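Local coordinates for hypothetical protein PA2201 (Pseudomonas aeruginosa, PDB 2FEF), which is of unknown function but probably acts as an immunity protein that protects the cell from a PoNe-type DNase toxin, at residues 73-84 with 107-118; 141-150 with 197-205. All coordinates share one frame; numbering follows the deposited sequence. Where two conformers were deposited one is given.

Contact 1. Residues 73-84 with 107-118; sequences AWAWGQAAENAS and TAALWLDYSRLL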
loop_
_atom_site.group_PDB
_atom_site.type_symbol
_atom_site.label_atom_id
_atom_site.label_comp_id
_atom_site.label_asym_id
_atom_site.label_seq_id
_atom_site.Cartn_x
_atom_site.Cartn_y
_atom_site.Cartn_z
ATOM N N ALA B 73 -16.497 -4.564 4.931
ATOM C CA ALA B 73 -16.608 -3.764 6.171
ATOM C C ALA B 73 -15.245 -3.678 6.871
ATOM O O ALA B 73 -14.845 -2.616 7.337
ATOM C CB ALA B 73 -17.711 -4.345 7.112
ATOM N N TRP B 74 -14.525 -4.793 6.944
ATOM C CA TRP B 74 -13.204 -4.777 7.581
ATOM C C TRP B 74 -12.234 -3.824 6.881
ATOM O O TRP B 74 -11.423 -3.182 7.542
ATOM C CB TRP B 74 -12.638 -6.192 7.719
ATOM C CG TRP B 74 -13.470 -7.100 8.643
ATOM C CD1 TRP B 74 -14.145 -6.719 9.794
ATOM C CD2 TRP B 74 -13.679 -8.510 8.516
ATOM N NE1 TRP B 74 -14.769 -7.819 10.358
ATOM C CE2 TRP B 74 -14.510 -8.919 9.589
ATOM C CE3 TRP B 74 -13.257 -9.464 7.595
ATOM C CZ2 TRP B 74 -14.908 -10.253 9.772
ATOM C CZ3 TRP B 74 -13.668 -10.815 7.764
ATOM C CH2 TRP B 74 -14.494 -11.185 8.846
ATOM N N ALA B 75 -12.336 -3.714 5.553
ATOM C CA ALA B 75 -11.485 -2.779 4.782
ATOM C C ALA B 75 -11.816 -1.321 5.173
ATOM O O ALA B 75 -10.935 -0.480 5.394
ATOM C CB ALA B 75 -11.677 -3.014 3.274
ATOM N N TRP B 76 -13.095 -1.036 5.334
ATOM C CA TRP B 76 -13.513 0.270 5.802
ATOM C C TRP B 76 -13.021 0.545 7.202
ATOM O O TRP B 76 -12.661 1.662 7.505
ATOM C CB TRP B 76 -15.050 0.403 5.779
ATOM C CG TRP B 76 -15.655 0.708 4.417
ATOM C CD1 TRP B 76 -15.738 -0.134 3.333
ATOM C CD2 TRP B 76 -16.284 1.930 4.027
ATOM N NE1 TRP B 76 -16.372 0.504 2.291
ATOM C CE2 TRP B 76 -16.707 1.776 2.687
ATOM C CE3 TRP B 76 -16.500 3.161 4.678
ATOM C CZ2 TRP B 76 -17.395 2.796 1.981
ATOM C CZ3 TRP B 76 -17.178 4.180 3.981
ATOM C CH2 TRP B 76 -17.598 3.993 2.631
ATOM N N GLY B 77 -13.085 -0.455 8.072
ATOM C CA GLY B 77 -12.567 -0.292 9.435
ATOM C C GLY B 77 -11.080 0.035 9.446
ATOM O O GLY B 77 -10.633 0.864 10.214
ATOM N N GLN B 78 -10.322 -0.601 8.561
ATOM C CA GLN B 78 -8.889 -0.267 8.438
ATOM C C GLN B 78 -8.704 1.153 7.944
ATOM O O GLN B 78 -7.825 1.862 8.435
ATOM C CB GLN B 78 -8.130 -1.258 7.564
ATOM C CG GLN B 78 -6.554 -1.012 7.689
ATOM C CD GLN B 78 -5.724 -2.225 7.334
ATOM O OE1 GLN B 78 -6.221 -3.235 6.746
ATOM N NE2 GLN B 78 -4.448 -2.160 7.692
ATOM N N ALA B 79 -9.504 1.578 6.971
ATOM C CA ALA B 79 -9.444 2.969 6.529
ATOM C C ALA B 79 -9.750 3.968 7.649
ATOM O O ALA B 79 -9.118 5.032 7.737
ATOM C CB ALA B 79 -10.439 3.193 5.371
ATOM N N ALA B 80 -10.767 3.649 8.463
ATOM C CA ALA B 80 -11.107 4.492 9.629
ATOM C C ALA B 80 -9.906 4.614 10.574
ATOM O O ALA B 80 -9.610 5.706 11.084
ATOM C CB ALA B 80 -12.330 3.896 10.363
ATOM N N GLU B 81 -9.194 3.515 10.804
ATOM C CA GLU B 81 -7.944 3.590 11.616
ATOM C C GLU B 81 -6.899 4.493 10.973
ATOM O O GLU B 81 -6.226 5.250 11.641
ATOM C CB GLU B 81 -7.323 2.184 11.832
ATOM C CG GLU B 81 -8.173 1.216 12.673
ATOM C CD GLU B 81 -7.417 -0.073 13.085
ATOM O OE1 GLU B 81 -6.177 -0.158 12.943
ATOM O OE2 GLU B 81 -8.100 -1.009 13.542
ATOM N N ASN B 82 -6.738 4.379 9.658
ATOM C CA ASN B 82 -5.764 5.221 8.952
ATOM C C ASN B 82 -6.117 6.696 9.045
ATOM O O ASN B 82 -5.223 7.572 9.131
ATOM C CB ASN B 82 -5.687 4.812 7.464
ATOM C CG ASN B 82 -5.124 3.398 7.241
ATOM O OD1 ASN B 82 -4.460 2.778 8.113
ATOM N ND2 ASN B 82 -5.397 2.875 6.052
ATOM N N ALA B 83 -7.418 6.995 9.007
ATOM C CA ALA B 83 -7.857 8.385 9.214
ATOM C C ALA B 83 -7.584 8.840 10.640
ATOM O O ALA B 83 -7.202 9.983 10.848
ATOM C CB ALA B 83 -9.359 8.586 8.860
ATOM N N SER B 84 -7.784 7.975 11.624
ATOM C CA SER B 84 -7.363 8.318 13.009
ATOM C C SER B 84 -5.836 8.606 13.121
ATOM O O SER B 84 -5.436 9.504 13.845
ATOM C CB SER B 84 -7.758 7.194 13.986
ATOM O OG SER B 84 -9.160 7.266 14.253
ATOM N N THR B 107 -12.702 11.491 9.809
ATOM C CA THR B 107 -12.306 10.375 10.672
ATOM C C THR B 107 -13.563 9.824 11.374
ATOM O O THR B 107 -13.849 8.613 11.322
ATOM C CB THR B 107 -11.309 10.818 11.722
ATOM O OG1 THR B 107 -10.216 11.506 11.087
ATOM C CG2 THR B 107 -10.817 9.618 12.553
ATOM N N ALA B 108 -14.319 10.716 12.005
ATOM C CA ALA B 108 -15.586 10.336 12.631
ATOM C C ALA B 108 -16.569 9.710 11.627
ATOM O O ALA B 108 -17.200 8.684 11.935
ATOM C CB ALA B 108 -16.210 11.550 13.329
ATOM N N ALA B 109 -16.687 10.297 10.429
ATOM C CA ALA B 109 -17.606 9.764 9.401
ATOM C C ALA B 109 -17.169 8.377 8.973
ATOM O O ALA B 109 -17.986 7.512 8.801
ATOM C CB ALA B 109 -17.636 10.665 8.195
ATOM N N LEU B 110 -15.870 8.163 8.780
ATOM C CA LEU B 110 -15.428 6.850 8.334
ATOM C C LEU B 110 -15.682 5.788 9.397
ATOM O O LEU B 110 -16.076 4.674 9.044
ATOM C CB LEU B 110 -13.962 6.857 7.879
ATOM C CG LEU B 110 -13.707 7.549 6.533
ATOM C CD1 LEU B 110 -12.186 7.821 6.459
ATOM C CD2 LEU B 110 -14.266 6.713 5.325
ATOM N N TRP B 111 -15.437 6.112 10.678
ATOM C CA TRP B 111 -15.770 5.166 11.755
ATOM C C TRP B 111 -17.275 4.798 11.808
ATOM O O TRP B 111 -17.634 3.619 11.946
ATOM C CB TRP B 111 -15.291 5.703 13.109
ATOM C CG TRP B 111 -13.826 5.442 13.374
ATOM C CD1 TRP B 111 -12.782 6.341 13.225
ATOM C CD2 TRP B 111 -13.240 4.207 13.792
ATOM N NE1 TRP B 111 -11.596 5.730 13.567
ATOM C CE2 TRP B 111 -11.841 4.415 13.881
ATOM C CE3 TRP B 111 -13.756 2.920 14.061
ATOM C CZ2 TRP B 111 -10.953 3.396 14.291
ATOM C CZ3 TRP B 111 -12.881 1.915 14.471
ATOM C CH2 TRP B 111 -11.484 2.161 14.563
ATOM N N LEU B 112 -18.127 5.816 11.687
ATOM C CA LEU B 112 -19.577 5.650 11.649
ATOM C C LEU B 112 -20.007 4.824 10.431
ATOM O O LEU B 112 -20.766 3.862 10.587
ATOM C CB LEU B 112 -20.234 7.025 11.573
ATOM C CG LEU B 112 -21.749 7.051 11.625
ATOM C CD1 LEU B 112 -22.220 6.377 12.917
ATOM C CD2 LEU B 112 -22.213 8.495 11.535
ATOM N N ASP B 113 -19.521 5.191 9.235
ATOM C CA ASP B 113 -19.791 4.388 8.001
ATOM C C ASP B 113 -19.322 2.956 8.121
ATOM O O ASP B 113 -20.042 2.018 7.730
ATOM C CB ASP B 113 -19.187 5.045 6.743
ATOM C CG ASP B 113 -19.849 6.427 6.411
ATOM O OD1 ASP B 113 -20.936 6.766 6.933
ATOM O OD2 ASP B 113 -19.287 7.164 5.605
ATOM N N TYR B 114 -18.105 2.766 8.634
ATOM C CA TYR B 114 -17.643 1.414 8.918
ATOM C C TYR B 114 -18.650 0.642 9.766
ATOM O O TYR B 114 -19.022 -0.483 9.422
ATOM C CB TYR B 114 -16.250 1.442 9.582
ATOM C CG TYR B 114 -15.834 0.186 10.341
ATOM C CD1 TYR B 114 -15.887 -1.078 9.753
ATOM C CD2 TYR B 114 -15.320 0.283 11.652
ATOM C CE1 TYR B 114 -15.504 -2.220 10.468
ATOM C CE2 TYR B 114 -14.918 -0.849 12.352
ATOM C CZ TYR B 114 -15.012 -2.086 11.767
ATOM O OH TYR B 114 -14.606 -3.234 12.436
ATOM N N SER B 115 -19.065 1.222 10.888
ATOM C CA SER B 115 -19.978 0.505 11.788
ATOM C C SER B 115 -21.303 0.150 11.082
ATOM O O SER B 115 -21.907 -0.901 11.333
ATOM C CB SER B 115 -20.252 1.359 13.038
ATOM O OG SER B 115 -21.191 2.426 12.776
ATOM N N ARG B 116 -21.773 1.036 10.211
ATOM C CA ARG B 116 -23.052 0.781 9.502
ATOM C C ARG B 116 -22.925 -0.340 8.489
ATOM O O ARG B 116 -23.836 -1.180 8.344
ATOM C CB ARG B 116 -23.544 2.043 8.813
ATOM C CG ARG B 116 -23.992 3.112 9.813
ATOM C CD ARG B 116 -24.068 4.432 9.102
ATOM N NE ARG B 116 -24.673 5.458 9.936
ATOM C CZ ARG B 116 -24.544 6.761 9.705
ATOM N NH1 ARG B 116 -23.789 7.189 8.689
ATOM N NH2 ARG B 116 -25.135 7.636 10.514
ATOM N N LEU B 117 -21.777 -0.398 7.808
ATOM C CA LEU B 117 -21.544 -1.462 6.813
ATOM C C LEU B 117 -21.308 -2.779 7.530
ATOM O O LEU B 117 -21.720 -3.842 7.052
ATOM C CB LEU B 117 -20.349 -1.114 5.888
ATOM C CG LEU B 117 -20.619 0.114 5.002
ATOM C CD1 LEU B 117 -19.355 0.573 4.346
ATOM C CD2 LEU B 117 -21.640 -0.275 3.928
ATOM N N LEU B 118 -20.661 -2.691 8.693
ATOM C CA LEU B 118 -20.426 -3.882 9.505
ATOM C C LEU B 118 -21.770 -4.424 9.976
ATOM O O LEU B 118 -22.009 -5.622 9.875
ATOM C CB LEU B 118 -19.527 -3.572 10.718
ATOM C CG LEU B 118 -19.166 -4.751 11.632
ATOM C CD1 LEU B 118 -18.388 -5.828 10.879
ATOM C CD2 LEU B 118 -18.346 -4.213 12.846
#

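Contact 2. Residues 141-150 with 197-205; sequences PRTGQYPFAL and ETFHPRPFG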
loop_
_atom_site.group_PDB
_atom_site.type_symbol
_atom_site.label_atom_id
_atom_site.label_comp_id
_atom_site.label_asym_id
_atom_site.label_seq_id
_atom_site.Cartn_x
_atom_site.Cartn_y
_atom_site.Cartn_z
ATOM N N PRO B 141 -14.038 -1.013 23.051
ATOM C CA PRO B 141 -13.151 -0.256 23.936
ATOM C C PRO B 141 -12.562 -1.106 25.062
ATOM O O PRO B 141 -11.556 -0.744 25.621
ATOM C CB PRO B 141 -14.088 0.804 24.524
ATOM C CG PRO B 141 -15.138 0.959 23.514
ATOM C CD PRO B 141 -15.420 -0.510 23.166
ATOM N N ARG B 142 -13.165 -2.260 25.360
ATOM C CA ARG B 142 -12.596 -3.136 26.409
ATOM C C ARG B 142 -11.265 -3.756 25.987
ATOM O O ARG B 142 -10.473 -4.218 26.842
ATOM C CB ARG B 142 -13.606 -4.229 26.811
ATOM C CG ARG B 142 -14.687 -3.698 27.742
ATOM C CD ARG B 142 -15.832 -4.735 27.908
ATOM N NE ARG B 142 -17.008 -4.100 28.499
ATOM C CZ ARG B 142 -17.195 -3.948 29.804
ATOM N NH1 ARG B 142 -16.300 -4.410 30.670
ATOM N NH2 ARG B 142 -18.277 -3.335 30.252
ATOM N N THR B 143 -11.031 -3.788 24.675
ATOM C CA THR B 143 -9.794 -4.321 24.113
ATOM C C THR B 143 -8.720 -3.237 23.901
ATOM O O THR B 143 -8.898 -2.092 24.291
ATOM C CB THR B 143 -10.063 -4.951 22.778
ATOM O OG1 THR B 143 -10.388 -3.924 21.829
ATOM C CG2 THR B 143 -11.247 -5.941 22.883
ATOM N N GLY B 144 -7.639 -3.610 23.220
ATOM C CA GLY B 144 -6.590 -2.666 22.828
ATOM C C GLY B 144 -7.030 -1.553 21.886
ATOM O O GLY B 144 -6.238 -0.674 21.588
ATOM N N GLN B 145 -8.274 -1.617 21.407
ATOM C CA GLN B 145 -8.800 -0.592 20.508
ATOM C C GLN B 145 -9.134 0.698 21.226
ATOM O O GLN B 145 -9.378 1.708 20.568
ATOM C CB GLN B 145 -10.074 -1.061 19.799
ATOM C CG GLN B 145 -9.851 -1.933 18.576
ATOM C CD GLN B 145 -11.154 -2.284 17.869
ATOM O OE1 GLN B 145 -11.986 -3.007 18.409
ATOM N NE2 GLN B 145 -11.335 -1.764 16.650
ATOM N N TYR B 146 -9.197 0.652 22.555
ATOM C CA TYR B 146 -9.617 1.806 23.379
ATOM C C TYR B 146 -9.038 3.157 22.911
ATOM O O TYR B 146 -9.768 4.127 22.889
ATOM C CB TYR B 146 -9.236 1.589 24.847
ATOM C CG TYR B 146 -9.851 2.572 25.826
ATOM C CD1 TYR B 146 -11.126 2.332 26.381
ATOM C CD2 TYR B 146 -9.141 3.706 26.263
ATOM C CE1 TYR B 146 -11.692 3.208 27.309
ATOM C CE2 TYR B 146 -9.707 4.588 27.180
ATOM C CZ TYR B 146 -10.961 4.335 27.709
ATOM O OH TYR B 146 -11.509 5.210 28.617
ATOM N N PRO B 147 -7.740 3.222 22.553
ATOM C CA PRO B 147 -7.231 4.545 22.130
ATOM C C PRO B 147 -8.008 5.171 20.954
ATOM O O PRO B 147 -8.061 6.360 20.868
ATOM C CB PRO B 147 -5.801 4.257 21.695
ATOM C CG PRO B 147 -5.391 3.037 22.514
ATOM C CD PRO B 147 -6.675 2.199 22.510
ATOM N N PHE B 148 -8.556 4.379 20.022
ATOM C CA PHE B 148 -9.362 5.010 18.946
ATOM C C PHE B 148 -10.642 5.594 19.490
ATOM O O PHE B 148 -11.156 6.603 18.961
ATOM C CB PHE B 148 -9.736 3.978 17.834
ATOM C CG PHE B 148 -8.549 3.464 17.081
ATOM C CD1 PHE B 148 -7.937 4.240 16.109
ATOM C CD2 PHE B 148 -8.065 2.165 17.323
ATOM C CE1 PHE B 148 -6.820 3.755 15.377
ATOM C CE2 PHE B 148 -6.945 1.640 16.582
ATOM C CZ PHE B 148 -6.325 2.448 15.625
ATOM N N ALA B 149 -11.215 4.944 20.514
ATOM C CA ALA B 149 -12.461 5.476 21.107
ATOM C C ALA B 149 -12.120 6.757 21.907
ATOM O O ALA B 149 -12.853 7.761 21.855
ATOM C CB ALA B 149 -13.136 4.440 22.001
ATOM N N LEU B 150 -10.999 6.719 22.621
ATOM C CA LEU B 150 -10.497 7.908 23.348
ATOM C C LEU B 150 -10.324 9.059 22.352
ATOM O O LEU B 150 -10.797 10.169 22.604
ATOM C CB LEU B 150 -9.143 7.608 24.042
ATOM C CG LEU B 150 -8.442 8.839 24.661
ATOM C CD1 LEU B 150 -9.349 9.433 25.739
ATOM C CD2 LEU B 150 -7.117 8.369 25.224
ATOM N N GLU B 197 -16.738 1.369 35.891
ATOM C CA GLU B 197 -15.609 0.597 35.378
ATOM C C GLU B 197 -14.521 1.479 34.773
ATOM O O GLU B 197 -14.786 2.582 34.283
ATOM C CB GLU B 197 -16.057 -0.388 34.300
ATOM C CG GLU B 197 -17.151 -1.383 34.706
ATOM C CD GLU B 197 -17.480 -2.339 33.567
ATOM O OE1 GLU B 197 -18.536 -2.171 32.915
ATOM O OE2 GLU B 197 -16.662 -3.236 33.292
ATOM N N THR B 198 -13.298 0.963 34.804
ATOM C CA THR B 198 -12.188 1.497 34.004
ATOM C C THR B 198 -11.623 0.315 33.192
ATOM O O THR B 198 -11.086 -0.642 33.769
ATOM C CB THR B 198 -11.108 2.117 34.905
ATOM O OG1 THR B 198 -11.666 3.223 35.635
ATOM C CG2 THR B 198 -9.906 2.619 34.078
ATOM N N PHE B 199 -11.769 0.375 31.869
ATOM C CA PHE B 199 -11.347 -0.728 31.014
ATOM C C PHE B 199 -9.839 -0.980 31.025
ATOM O O PHE B 199 -9.407 -2.116 30.868
ATOM C CB PHE B 199 -11.859 -0.552 29.579
ATOM C CG PHE B 199 -13.373 -0.569 29.461
ATOM C CD1 PHE B 199 -14.171 -1.087 30.486
ATOM C CD2 PHE B 199 -13.994 -0.052 28.332
ATOM C CE1 PHE B 199 -15.561 -1.078 30.380
ATOM C CE2 PHE B 199 -15.379 -0.066 28.208
ATOM C CZ PHE B 199 -16.159 -0.577 29.230
ATOM N N HIS B 200 -9.056 0.092 31.201
ATOM C CA HIS B 200 -7.599 0.017 31.160
ATOM C C HIS B 200 -7.038 0.808 32.342
ATOM O O HIS B 200 -6.778 2.005 32.227
ATOM C CB HIS B 200 -7.114 0.537 29.812
ATOM C CG HIS B 200 -7.733 -0.190 28.657
ATOM N ND1 HIS B 200 -7.196 -1.350 28.148
ATOM C CD2 HIS B 200 -8.864 0.048 27.946
ATOM C CE1 HIS B 200 -7.964 -1.796 27.168
ATOM N NE2 HIS B 200 -8.969 -0.950 27.009
ATOM N N PRO B 201 -6.907 0.143 33.505
ATOM C CA PRO B 201 -6.551 0.800 34.748
ATOM C C PRO B 201 -5.189 1.514 34.693
ATOM O O PRO B 201 -4.961 2.455 35.445
ATOM C CB PRO B 201 -6.545 -0.349 35.778
ATOM C CG PRO B 201 -7.366 -1.436 35.158
ATOM C CD PRO B 201 -7.123 -1.311 33.683
ATOM N N ARG B 202 -4.314 1.074 33.790
ATOM C CA ARG B 202 -3.014 1.734 33.562
ATOM C C ARG B 202 -3.083 2.339 32.150
ATOM O O ARG B 202 -3.030 1.610 31.182
ATOM C CB ARG B 202 -1.897 0.683 33.597
ATOM C CG ARG B 202 -1.408 0.247 34.993
ATOM C CD ARG B 202 -2.470 -0.313 35.938
ATOM N NE ARG B 202 -3.043 -1.611 35.553
ATOM C CZ ARG B 202 -3.641 -2.453 36.403
ATOM N NH1 ARG B 202 -4.149 -3.595 35.958
ATOM N NH2 ARG B 202 -3.737 -2.158 37.700
ATOM N N PRO B 203 -3.153 3.668 32.022
ATOM C CA PRO B 203 -3.041 4.715 33.045
ATOM C C PRO B 203 -4.331 5.187 33.724
ATOM O O PRO B 203 -4.270 5.908 34.709
ATOM C CB PRO B 203 -2.464 5.890 32.246
ATOM C CG PRO B 203 -3.095 5.782 30.887
ATOM C CD PRO B 203 -3.264 4.246 30.657
ATOM N N PHE B 204 -5.480 4.811 33.185
ATOM C CA PHE B 204 -6.712 5.536 33.487
ATOM C C PHE B 204 -7.314 5.383 34.892
ATOM O O PHE B 204 -8.118 6.217 35.310
ATOM C CB PHE B 204 -7.749 5.256 32.400
ATOM C CG PHE B 204 -7.267 5.562 31.019
ATOM C CD1 PHE B 204 -7.061 4.536 30.099
ATOM C CD2 PHE B 204 -7.014 6.887 30.627
ATOM C CE1 PHE B 204 -6.590 4.818 28.805
ATOM C CE2 PHE B 204 -6.595 7.168 29.329
ATOM C CZ PHE B 204 -6.363 6.152 28.439
ATOM N N GLY B 205 -6.924 4.331 35.617
ATOM C CA GLY B 205 -7.319 4.179 37.023
ATOM C C GLY B 205 -6.815 5.313 37.902
ATOM O O GLY B 205 -7.398 5.586 38.950
HETATM O O HOH W 1 -10.895 -3.971 29.575
#

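Contact 1. Residues 73-84 with 107-118
The helices of 73-84 and 107-118 run nearly antiparallel, 163° between their directions, and their axes close to 8.4 Å, with A80 facing L110 and A73 facing L118. The Y114 ring lies flat against G77, whose CA stands 3.3 Å from the ring centroid, almost on its normal. Y114 reaches this place because its CG is anti to the backbone N (chi1 161°), which swings the ring onto the opposing backbone. One turn on, A80 CB sits 3.5 Å from the centroid of the five-membered ring of W111. The same indole is pinned at its nitrogen: W111 NE1 donates to S84 OG over 3.0 Å, the oxygen tilted 15° from the ring plane. This is an antiparallel helical hairpin of an all-helical domain, formed by the consecutive helices 66-93 and 97-127. L110 fits as a knob into the hole formed by W76, A79, A80 and A83. W76 takes L117 CD1 over one face, 3.4 Å from the centroid of its five-membered ring, while W76 CZ3 comes to 3.5 Å from D113 CB. Their polar ends turn elsewhere, W76 NE1 to G57 O and the D113 carboxylate to D9 N and N10 N.

Contact 2. Residues 141-150 with 197-205
R142 and F199 bring the two segments to their nearest backbone approach, 5.3 Å between CA atoms, in a region of loops and helix starts. R142 lies over the phenyl ring: its CG stands 3.5 Å from the F199 centroid, almost exactly on the normal, and farther out F199 CE1 lies over one face of the guanidinium, whose plane is turned 41° from the ring. Extended from CG to NE, the arginine then meets E197 end-on. R142 NH1 donates to E197 OE2 and R142 NH2 to E197 OE1, each over 2.9 Å and on the syn side of the carboxylate, though the two planes are 38° apart. R142 NE has its own partner in D176, so two acidic residues share the guanidinium on the exposed side of the contact. Deeper in, H200 NE2 donates its N-H to P141 O over 2.9 Å, with the acceptor in the imidazole plane and the donor in the carbonyl plane; T143 O is also 2.9 Å from H200 NE2. H200 is itself the N-cap residue of the short helix 201-204. Across from it, T143 OG1 hydrogen-bonds to A140 O and accepts from Q145 N (3.2 Å), a capping bond in the type I turn that leads into helix 146-158. A water donates to both R142 O and F199 O, bridging the backbones. Next to these polar links Y146, H200 and F204 form an aromatic cluster, the Y146 and F204 rings oblique at 48° with Y146 CE2 to F204 CE1 3.5 Å. The Y146 hydroxyl bonds to D178, whose carboxylate also takes the F199 backbone N.

In the fold
Contact 1 is a buried helix pair, contact 2 a partly buried junction of loops and helix starts, their centres about 19 Å apart. Rings on small residues dominate the first, with a single clear hydrogen bond across it, whereas the second combines an exposed ion pair and a histidine-to-carbonyl bond with inner aromatic packing. They touch through F148 of helix 146-158, which lies against E81, S84 and W111. Contact 1 also borders the subunit interface, where E81 forms salt bridges with R54 and R59 of the second subunit. Contact 2 reaches that subunit through F148 alone, against its R54, and ties helix 146-158 and the loop before it to helix 201-204 and the loop that leads into it.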